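Local coordinates for chorismate mutase (Clostridium thermocellum, PDB 1XHO), which probably catalyses the Claisen rearrangement of chorismate to prephenate, the reaction of its enzyme family, as a trimer of AroH-type (type I) subunits, at residues 44-50 with 81-87; 74-80 with 100-106. All coordinates share one frame; numbering follows the deposited sequence.

Contact 1 (44-50 with 81-87); sequences NTADEIV and DLDAAFP
N44 meets the loop 81-87 with both ends of its amide. OD1 accepts two backbone N-H groups in succession: D83 N at 2.9 Å from N44 OD1 comes from above the carbonyl plane, while A84 N, at 3.1 Å from the same OD1, is tilted from that plane and makes the more bent bond. The other end is straighter. N44 ND2 donates to D83 OD1 over 2.9 Å with an N-H...O angle of 173°; D83 OD1 lies in the plane of the N44 amide, whereas ND2 stands above the plane of the D83 carboxylate. Three bonds thus fix the rotation of the amide, and chi1 of -177°, with CG anti to the backbone N, carries it out to the loop. T45 follows as the N-cap residue of helix 46-63, so the contact joins the start of this helix to the loop that leaves strand 71-78 for helix 89-93, within the chorismate mutase type I fold. From A46 on, the contact turns apolar, and A46 CB lies 3.9 Å from A85 CB. I49, a buried residue, spans the patch with both its branches: its CD1 sits 3.6 Å from A85 N and 3.8 Å from A84 CB, while CG2, on the other branch, reaches P87 CG at 4.1 Å. V50 CG2 grazes A85 CB, and the same side chain also touches I89 and N93 of helix 89-93.

Contact 2 (74-80 with 100-106); sequences IIFTVTK and ALMCMNE
F76 and C103 sit opposite each other in a parallel bridge, and their side chains rise on one face of the sheet with those of I74, L101, V78 and N105. C103 SG approaches the ring obliquely, 3.8 Å from F76 CD2, whereas L101 CD2 stands at the ring edge, 4.0 Å from F76 CE2. That same methyl also packs on I74 CB, the I74 and L101 side chains running side by side in the same direction. On the other face, selenomethionine M104 bends at chi2 and chi3 and brings SE to 3.8 Å from I75 CG2.

Polar side chains gather where the strands end. T77 OG1 donates to E106 OE1 over 2.8 Å, nearly along the carboxylate C-O axis; chi1 of 64° sets OG1 between the backbone N and the carbonyl carbon, where the bent E106 side chain brings its carboxylate back to it. V78 O accepts twice, from E106 N at 2.7 Å and from N105 ND2, the donors arriving from opposite faces of its carbonyl plane. N105 OD1 is used elsewhere, bonded to D108 N of the second subunit.

These groups are positioned by a parallel ladder in which N-H donors alternate between the strands, illustrated by F76 N to M102 O at 2.7 Å. The segment axes run 21° from parallel. Strands 71-78 and 100-105 with helix 89-93 between them form a beta-alpha-beta unit. Within the chain 100-105 is an outermost strand, but C103 makes backbone hydrogen bonds to the second subunit, and M104 packs on M104 of the third. On its other side strand 71-78 pairs antiparallel with strand 116-124, whose V119 touches both I74 and F76.

How the contacts relate
From the N terminus, the chain passes 44-50 at the start of helix 46-63, then runs through strand 71-78 into the loop 81-87, where contact 1 closes a loop with 30 residues between its segments. Contact 2 opens at 74-80, inside that span, and closes at 100-106, beyond it, so the two cross. Their centres are 12 Å apart and they touch directly: P87 CG lies 3.5 Å from V78 CG1, and F86 CD1 lies 3.8 Å from C103 SG. Loop 81-87 therefore packs on helix 46-63 in contact 1 and on the paired strands of contact 2, and both contacts reach the second subunit.

Contact 1 (44-50 with 81-87)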
loop_
_atom_site.group_PDB
_atom_site.type_symbol
_atom_site.label_atom_id
_atom_site.label_comp_id
_atom_site.label_asym_id
_atom_site.label_seq_id
_atom_site.Cartn_x
_atom_site.Cartn_y
_atom_site.Cartn_z
ATOM N N ASN C 44 -11.542 19.779 6.139
ATOM C CA ASN C 44 -10.155 19.675 5.715
ATOM C C ASN C 44 -9.252 20.581 6.575
ATOM O O ASN C 44 -8.806 21.641 6.129
ATOM C CB ASN C 44 -10.030 20.037 4.227
ATOM C CG ASN C 44 -8.605 19.887 3.704
ATOM O OD1 ASN C 44 -7.854 19.024 4.157
ATOM N ND2 ASN C 44 -8.226 20.742 2.763
ATOM N N THR C 45 -9.006 20.153 7.811
ATOM C CA THR C 45 -8.110 20.854 8.725
ATOM C C THR C 45 -7.169 19.847 9.381
ATOM O O THR C 45 -7.508 18.677 9.494
ATOM C CB THR C 45 -8.891 21.629 9.825
ATOM O OG1 THR C 45 -9.830 20.757 10.462
ATOM C CG2 THR C 45 -9.635 22.796 9.234
ATOM N N ALA C 46 -5.990 20.312 9.794
ATOM C CA ALA C 46 -4.974 19.461 10.425
ATOM C C ALA C 46 -5.429 18.872 11.757
ATOM O O ALA C 46 -5.038 17.755 12.112
ATOM C CB ALA C 46 -3.666 20.246 10.623
ATOM N N ASP C 47 -6.245 19.626 12.492
ATOM C CA ASP C 47 -6.757 19.184 13.796
ATOM C C ASP C 47 -7.759 18.056 13.650
ATOM O O ASP C 47 -7.699 17.079 14.393
ATOM C CB ASP C 47 -7.389 20.357 14.566
ATOM C CG ASP C 47 -6.350 21.239 15.242
ATOM O OD1 ASP C 47 -5.400 20.695 15.848
ATOM O OD2 ASP C 47 -6.485 22.482 15.175
ATOM N N GLU C 48 -8.668 18.196 12.687
ATOM C CA GLU C 48 -9.687 17.187 12.426
ATOM C C GLU C 48 -9.088 15.894 11.867
ATOM O O GLU C 48 -9.408 14.797 12.338
ATOM C CB GLU C 48 -10.747 17.724 11.450
ATOM C CG GLU C 48 -11.778 18.635 12.092
ATOM C CD GLU C 48 -12.658 17.897 13.088
ATOM O OE1 GLU C 48 -13.515 17.085 12.654
ATOM O OE2 GLU C 48 -12.484 18.125 14.307
ATOM N N ILE C 49 -8.232 16.038 10.856
ATOM C CA ILE C 49 -7.544 14.901 10.233
ATOM C C ILE C 49 -6.776 14.080 11.276
ATOM O O ILE C 49 -6.891 12.857 11.321
ATOM C CB ILE C 49 -6.574 15.368 9.112
ATOM C CG1 ILE C 49 -7.373 15.837 7.892
ATOM C CG2 ILE C 49 -5.620 14.241 8.710
ATOM C CD1 ILE C 49 -6.552 16.644 6.856
ATOM N N VAL C 50 -6.007 14.765 12.113
ATOM C CA VAL C 50 -5.144 14.090 13.089
ATOM C C VAL C 50 -5.950 13.468 14.224
ATOM O O VAL C 50 -5.697 12.336 14.606
ATOM C CB VAL C 50 -4.047 15.053 13.642
ATOM C CG1 VAL C 50 -3.254 14.408 14.781
ATOM C CG2 VAL C 50 -3.099 15.467 12.514
ATOM N N ASP C 81 -10.237 15.570 -1.352
ATOM C CA ASP C 81 -10.672 16.760 -0.604
ATOM C C ASP C 81 -9.952 16.990 0.733
ATOM O O ASP C 81 -10.176 18.000 1.355
ATOM C CB ASP C 81 -12.192 16.725 -0.370
ATOM C CG ASP C 81 -12.686 15.361 0.103
ATOM O OD1 ASP C 81 -11.947 14.641 0.800
ATOM O OD2 ASP C 81 -13.818 15.001 -0.247
ATOM N N LEU C 82 -9.117 16.050 1.177
ATOM C CA LEU C 82 -8.280 16.254 2.364
ATOM C C LEU C 82 -6.796 16.387 1.988
ATOM O O LEU C 82 -6.223 15.471 1.389
ATOM C CB LEU C 82 -8.438 15.087 3.346
ATOM C CG LEU C 82 -9.840 14.777 3.874
ATOM C CD1 LEU C 82 -9.773 13.599 4.859
ATOM C CD2 LEU C 82 -10.479 16.023 4.520
ATOM N N ASP C 83 -6.189 17.523 2.340
ATOM C CA ASP C 83 -4.742 17.756 2.127
ATOM C C ASP C 83 -4.052 18.515 3.278
ATOM O O ASP C 83 -2.873 18.829 3.179
ATOM C CB ASP C 83 -4.503 18.510 0.793
ATOM C CG ASP C 83 -5.006 19.974 0.815
ATOM O OD1 ASP C 83 -5.523 20.441 1.847
ATOM O OD2 ASP C 83 -4.882 20.663 -0.223
ATOM N N ALA C 84 -4.779 18.792 4.363
ATOM C CA ALA C 84 -4.283 19.693 5.404
ATOM C C ALA C 84 -3.193 19.073 6.280
ATOM O O ALA C 84 -2.388 19.800 6.861
ATOM C CB ALA C 84 -5.438 20.201 6.270
ATOM N N ALA C 85 -3.162 17.745 6.386
ATOM C CA ALA C 85 -2.069 17.073 7.097
ATOM C C ALA C 85 -1.954 15.575 6.786
ATOM O O ALA C 85 -2.859 14.976 6.202
ATOM C CB ALA C 85 -2.215 17.281 8.607
ATOM N N PHE C 86 -0.819 15.004 7.191
ATOM C CA PHE C 86 -0.559 13.569 7.165
ATOM C C PHE C 86 -1.308 12.888 8.315
ATOM O O PHE C 86 -1.046 13.197 9.486
ATOM C CB PHE C 86 0.938 13.284 7.381
ATOM C CG PHE C 86 1.794 13.408 6.139
ATOM C CD1 PHE C 86 2.431 12.287 5.608
ATOM C CD2 PHE C 86 1.999 14.637 5.534
ATOM C CE1 PHE C 86 3.229 12.390 4.490
ATOM C CE2 PHE C 86 2.803 14.752 4.408
ATOM C CZ PHE C 86 3.418 13.631 3.880
ATOM N N PRO C 87 -2.214 11.939 8.006
ATOM C CA PRO C 87 -2.850 11.194 9.112
ATOM C C PRO C 87 -1.845 10.434 9.989
ATOM O O PRO C 87 -2.141 10.158 11.153
ATOM C CB PRO C 87 -3.796 10.215 8.385
ATOM C CG PRO C 87 -4.020 10.824 7.037
ATOM C CD PRO C 87 -2.715 11.494 6.690
#

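Contact 2 (74-80 with 100-106)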
loop_
_atom_site.group_PDB
_atom_site.type_symbol
_atom_site.label_atom_id
_atom_site.label_comp_id
_atom_site.label_asym_id
_atom_site.label_seq_id
_atom_site.Cartn_x
_atom_site.Cartn_y
_atom_site.Cartn_z
ATOM N N ILE C 74 1.421 0.478 8.963
ATOM C CA ILE C 74 0.191 1.244 8.831
ATOM C C ILE C 74 0.216 2.089 7.566
ATOM O O ILE C 74 1.086 2.949 7.393
ATOM C CB ILE C 74 -0.115 2.139 10.051
ATOM C CG1 ILE C 74 0.194 1.389 11.357
ATOM C CG2 ILE C 74 -1.584 2.599 9.963
ATOM C CD1 ILE C 74 -0.288 2.051 12.611
ATOM N N ILE C 75 -0.743 1.802 6.682
ATOM C CA ILE C 75 -0.937 2.526 5.439
ATOM C C ILE C 75 -2.180 3.396 5.589
ATOM O O ILE C 75 -3.241 2.908 5.952
ATOM C CB ILE C 75 -1.108 1.553 4.239
ATOM C CG1 ILE C 75 0.195 0.754 4.015
ATOM C CG2 ILE C 75 -1.512 2.322 2.956
ATOM C CD1 ILE C 75 0.092 -0.319 2.898
ATOM N N PHE C 76 -2.028 4.687 5.318
ATOM C CA PHE C 76 -3.134 5.637 5.362
ATOM C C PHE C 76 -3.502 6.120 3.965
ATOM O O PHE C 76 -2.626 6.320 3.131
ATOM C CB PHE C 76 -2.741 6.854 6.182
ATOM C CG PHE C 76 -2.323 6.541 7.590
ATOM C CD1 PHE C 76 -3.238 6.635 8.643
ATOM C CD2 PHE C 76 -1.013 6.182 7.873
ATOM C CE1 PHE C 76 -2.849 6.374 9.951
ATOM C CE2 PHE C 76 -0.616 5.903 9.186
ATOM C CZ PHE C 76 -1.536 6.009 10.228
ATOM N N THR C 77 -4.798 6.310 3.718
ATOM C CA THR C 77 -5.264 7.063 2.555
ATOM C C THR C 77 -6.237 8.139 2.984
ATOM O O THR C 77 -6.967 7.982 3.972
ATOM C CB THR C 77 -5.950 6.192 1.466
ATOM O OG1 THR C 77 -7.154 5.596 1.985
ATOM C CG2 THR C 77 -4.985 5.115 0.919
ATOM N N VAL C 78 -6.241 9.236 2.242
ATOM C CA VAL C 78 -7.280 10.233 2.366
ATOM C C VAL C 78 -7.836 10.500 0.978
ATOM O O VAL C 78 -7.139 10.341 -0.032
ATOM C CB VAL C 78 -6.784 11.557 3.011
ATOM C CG1 VAL C 78 -6.193 11.295 4.377
ATOM C CG2 VAL C 78 -5.763 12.269 2.107
ATOM N N THR C 79 -9.101 10.887 0.938
ATOM C CA THR C 79 -9.745 11.316 -0.289
ATOM C C THR C 79 -9.181 12.674 -0.746
ATOM O O THR C 79 -8.630 13.434 0.059
ATOM C CB THR C 79 -11.289 11.368 -0.101
ATOM O OG1 THR C 79 -11.605 11.941 1.174
ATOM C CG2 THR C 79 -11.852 9.994 -0.136
ATOM N N LYS C 80 -9.311 12.954 -2.036
ATOM C CA LYS C 80 -8.743 14.163 -2.681
ATOM C C LYS C 80 -9.049 15.492 -1.947
ATOM O O LYS C 80 -8.216 16.419 -1.920
ATOM C CB LYS C 80 -9.258 14.236 -4.120
ATOM C CG LYS C 80 -8.661 15.337 -4.963
ATOM C CD LYS C 80 -8.732 14.984 -6.449
ATOM C CE LYS C 80 -10.169 14.754 -6.928
ATOM N NZ LYS C 80 -10.242 14.707 -8.422
ATOM N N ALA C 100 6.445 1.415 10.912
ATOM C CA ALA C 100 6.483 1.824 9.518
ATOM C C ALA C 100 5.107 2.330 9.098
ATOM O O ALA C 100 4.097 1.599 9.190
ATOM C CB ALA C 100 6.922 0.643 8.622
ATOM N N LEU C 101 5.083 3.588 8.660
ATOM C CA LEU C 101 3.875 4.285 8.234
ATOM C C LEU C 101 4.018 4.688 6.771
ATOM O O LEU C 101 5.132 4.825 6.272
ATOM C CB LEU C 101 3.664 5.533 9.088
ATOM C CG LEU C 101 3.716 5.342 10.616
ATOM C CD1 LEU C 101 3.653 6.669 11.347
ATOM C CD2 LEU C 101 2.603 4.462 11.095
HETATM N N MSE C 102 2.892 4.888 6.093
HETATM C CA MSE C 102 2.884 5.349 4.703
HETATM C C MSE C 102 1.520 5.959 4.390
HETATM O O MSE C 102 0.478 5.428 4.817
HETATM C CB MSE C 102 3.209 4.182 3.748
HETATM C CG MSE C 102 3.296 4.569 2.258
HETATM SE SE MSE C 102 4.536 3.452 1.151
HETATM C CE MSE C 102 6.143 4.414 1.759
ATOM N N CYS C 103 1.526 7.078 3.661
ATOM C CA CYS C 103 0.305 7.814 3.346
ATOM C C CYS C 103 0.191 8.107 1.860
ATOM O O CYS C 103 1.144 8.602 1.245
ATOM C CB CYS C 103 0.265 9.137 4.098
ATOM S SG CYS C 103 0.495 9.007 5.848
HETATM N N MSE C 104 -0.984 7.799 1.302
HETATM C CA MSE C 104 -1.306 8.050 -0.094
HETATM C C MSE C 104 -2.661 8.722 -0.145
HETATM O O MSE C 104 -3.302 8.926 0.877
HETATM C CB MSE C 104 -1.386 6.740 -0.896
HETATM C CG MSE C 104 -0.108 5.892 -0.916
HETATM SE SE MSE C 104 0.181 4.828 0.714
HETATM C CE MSE C 104 0.856 3.250 -0.213
ATOM N N ASN C 105 -3.096 9.063 -1.346
ATOM C CA ASN C 105 -4.475 9.444 -1.553
ATOM C C ASN C 105 -5.260 8.225 -1.981
ATOM O O ASN C 105 -4.715 7.281 -2.583
ATOM C CB ASN C 105 -4.609 10.549 -2.607
ATOM C CG ASN C 105 -4.181 11.913 -2.087
ATOM O OD1 ASN C 105 -3.152 12.440 -2.499
ATOM N ND2 ASN C 105 -4.989 12.507 -1.205
ATOM N N GLU C 106 -6.547 8.246 -1.657
ATOM C CA GLU C 106 -7.469 7.207 -2.072
ATOM C C GLU C 106 -7.633 7.286 -3.592
ATOM O O GLU C 106 -7.454 8.342 -4.192
ATOM C CB GLU C 106 -8.834 7.412 -1.363
ATOM C CG GLU C 106 -9.938 6.371 -1.684
ATOM C CD GLU C 106 -9.700 5.002 -1.048
ATOM O OE1 GLU C 106 -8.745 4.838 -0.246
ATOM O OE2 GLU C 106 -10.472 4.077 -1.355
#